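ABC sugar transporter, periplasmic sugar binding protein (Legionella pneumophila subsp. pneumophila, PDB 3ROT) probably binds a carbohydrate in the periplasm and hands it to an ABC transporter for uptake. Local coordinates at residues Val135-Pro140 with Phe193-Gln198. Numbering follows the deposited sequence.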
loop_
_atom_site.group_PDB
_atom_site.type_symbol
_atom_site.label_atom_id
_atom_site.label_comp_id
_atom_site.label_asym_id
_atom_site.label_seq_id
_atom_site.Cartn_x
_atom_site.Cartn_y
_atom_site.Cartn_z
ATOM N N VAL A 135 7.558 -19.000 -6.493
ATOM C CA VAL A 135 7.876 -18.226 -5.297
ATOM C C VAL A 135 8.095 -16.773 -5.683
ATOM O O VAL A 135 9.023 -16.456 -6.440
ATOM C CB VAL A 135 9.152 -18.740 -4.599
ATOM C CG1 VAL A 135 9.477 -17.853 -3.391
ATOM C CG2 VAL A 135 8.958 -20.186 -4.161
ATOM N N LEU A 136 7.250 -15.893 -5.150
ATOM C CA LEU A 136 7.326 -14.474 -5.472
ATOM C C LEU A 136 8.123 -13.675 -4.438
ATOM O O LEU A 136 7.723 -13.569 -3.284
ATOM C CB LEU A 136 5.911 -13.906 -5.605
ATOM C CG LEU A 136 4.924 -14.733 -6.447
ATOM C CD1 LEU A 136 3.622 -13.959 -6.584
ATOM C CD2 LEU A 136 5.507 -15.025 -7.830
ATOM N N ASN A 137 9.257 -13.122 -4.869
ATOM C CA ASN A 137 10.117 -12.340 -3.989
ATOM C C ASN A 137 9.959 -10.864 -4.315
ATOM O O ASN A 137 10.272 -10.422 -5.425
ATOM C CB ASN A 137 11.589 -12.738 -4.167
ATOM C CG ASN A 137 12.454 -12.324 -2.979
ATOM O OD1 ASN A 137 12.232 -11.278 -2.368
ATOM N ND2 ASN A 137 13.452 -13.146 -2.655
ATOM N N PRO A 138 9.448 -10.078 -3.359
ATOM C CA PRO A 138 9.291 -8.656 -3.658
ATOM C C PRO A 138 10.518 -7.838 -3.292
ATOM O O PRO A 138 10.590 -6.652 -3.616
ATOM C CB PRO A 138 8.068 -8.270 -2.835
ATOM C CG PRO A 138 8.240 -9.096 -1.613
ATOM C CD PRO A 138 8.669 -10.451 -2.163
ATOM N N GLN A 139 11.480 -8.468 -2.620
ATOM C CA GLN A 139 12.681 -7.757 -2.213
ATOM C C GLN A 139 13.983 -8.535 -2.261
ATOM O O GLN A 139 14.499 -8.949 -1.221
ATOM C CB GLN A 139 12.529 -7.207 -0.794
ATOM C CG GLN A 139 11.478 -6.151 -0.617
ATOM C CD GLN A 139 11.369 -5.713 0.829
ATOM O OE1 GLN A 139 12.321 -5.180 1.403
ATOM N NE2 GLN A 139 10.210 -5.948 1.432
ATOM N N PRO A 140 14.529 -8.761 -3.464
ATOM C CA PRO A 140 15.796 -9.496 -3.496
ATOM C C PRO A 140 16.779 -8.650 -2.672
ATOM O O PRO A 140 16.713 -7.420 -2.690
ATOM C CB PRO A 140 16.135 -9.521 -4.985
ATOM C CG PRO A 140 14.780 -9.592 -5.621
ATOM C CD PRO A 140 14.003 -8.553 -4.825
ATOM N N PHE A 193 3.624 -19.137 -3.703
ATOM C CA PHE A 193 4.104 -18.773 -2.379
ATOM C C PHE A 193 4.486 -17.296 -2.418
ATOM O O PHE A 193 5.367 -16.913 -3.184
ATOM C CB PHE A 193 5.367 -19.560 -2.013
ATOM C CG PHE A 193 5.133 -21.005 -1.694
ATOM C CD1 PHE A 193 4.854 -21.406 -0.387
ATOM C CD2 PHE A 193 5.234 -21.973 -2.690
ATOM C CE1 PHE A 193 4.685 -22.751 -0.075
ATOM C CE2 PHE A 193 5.065 -23.323 -2.382
ATOM C CZ PHE A 193 4.790 -23.708 -1.071
ATOM N N CYS A 194 3.838 -16.474 -1.598
ATOM C CA CYS A 194 4.173 -15.046 -1.532
ATOM C C CYS A 194 5.027 -14.854 -0.284
ATOM O O CYS A 194 4.585 -15.176 0.824
ATOM C CB CYS A 194 2.922 -14.191 -1.417
ATOM S SG CYS A 194 1.827 -14.292 -2.840
ATOM N N LEU A 195 6.238 -14.331 -0.463
ATOM C CA LEU A 195 7.149 -14.132 0.656
ATOM C C LEU A 195 6.694 -13.053 1.639
ATOM O O LEU A 195 7.107 -13.063 2.792
ATOM C CB LEU A 195 8.571 -13.857 0.143
ATOM C CG LEU A 195 9.161 -15.039 -0.656
ATOM C CD1 LEU A 195 10.578 -14.736 -1.106
ATOM C CD2 LEU A 195 9.140 -16.291 0.205
ATOM N N THR A 196 5.858 -12.123 1.180
ATOM C CA THR A 196 5.292 -11.088 2.062
ATOM C C THR A 196 3.962 -10.644 1.458
ATOM O O THR A 196 3.633 -11.016 0.326
ATOM C CB THR A 196 6.180 -9.830 2.201
ATOM O OG1 THR A 196 6.020 -9.009 1.043
ATOM C CG2 THR A 196 7.648 -10.199 2.362
ATOM N N SER A 197 3.206 -9.841 2.199
ATOM C CA SER A 197 1.922 -9.366 1.704
ATOM C C SER A 197 2.089 -8.416 0.513
ATOM O O SER A 197 1.143 -8.191 -0.246
ATOM C CB SER A 197 1.143 -8.683 2.831
ATOM O OG SER A 197 1.854 -7.575 3.344
ATOM N N GLN A 198 3.286 -7.866 0.329
ATOM C CA GLN A 198 3.517 -6.961 -0.804
ATOM C C GLN A 198 3.367 -7.689 -2.140
ATOM O O GLN A 198 3.032 -7.078 -3.161
ATOM C CB GLN A 198 4.908 -6.349 -0.736
ATOM C CG GLN A 198 5.178 -5.527 0.506
ATOM C CD GLN A 198 6.665 -5.321 0.707
ATOM O OE1 GLN A 198 7.433 -6.291 0.811
ATOM N NE2 GLN A 198 7.083 -4.066 0.753
#
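Leu136 and Cys194 sit side by side at the C-terminal ends of two inner strands of a parallel five-stranded sheet, in one of the two Rossmann-like lobes of a periplasmic binding protein. Leu136 N reaches Phe193 O at 2.9 Å in an almost straight bond, and Leu195 N returns a longer one to Leu136 O. Beyond it the chains part, and side chains fill the widening fork. Leu195 is the main bump: CD2 rests on Val135 CG1, while CD1 presses against the Asn137 amide, 3.6 Å from CG. That amide is held from both ends, OD1 closing an Asx turn with Gln139 N and ND2 bonding to Glu165 of the adjoining strand. On the opposite sheet face, Leu136 CD1 meets Cys194 SG, and both side chains touch Ala199. Farther out, Pro138 fits a notch lined by Leu195 CB, Thr196 OG1 and Gln198 OE1. Thr196 is the N-cap of helix 197-208; chi1 of 78° sets OG1 between backbone N and carbonyl carbon, where it accepts from Gln198 N. Gln198 OE1 takes two bonds in its own carbonyl plane, one on each lone pair: a bent one from Gln139 NE2 at 2.9 Å, another from Thr196 OG1 at 3.1 Å.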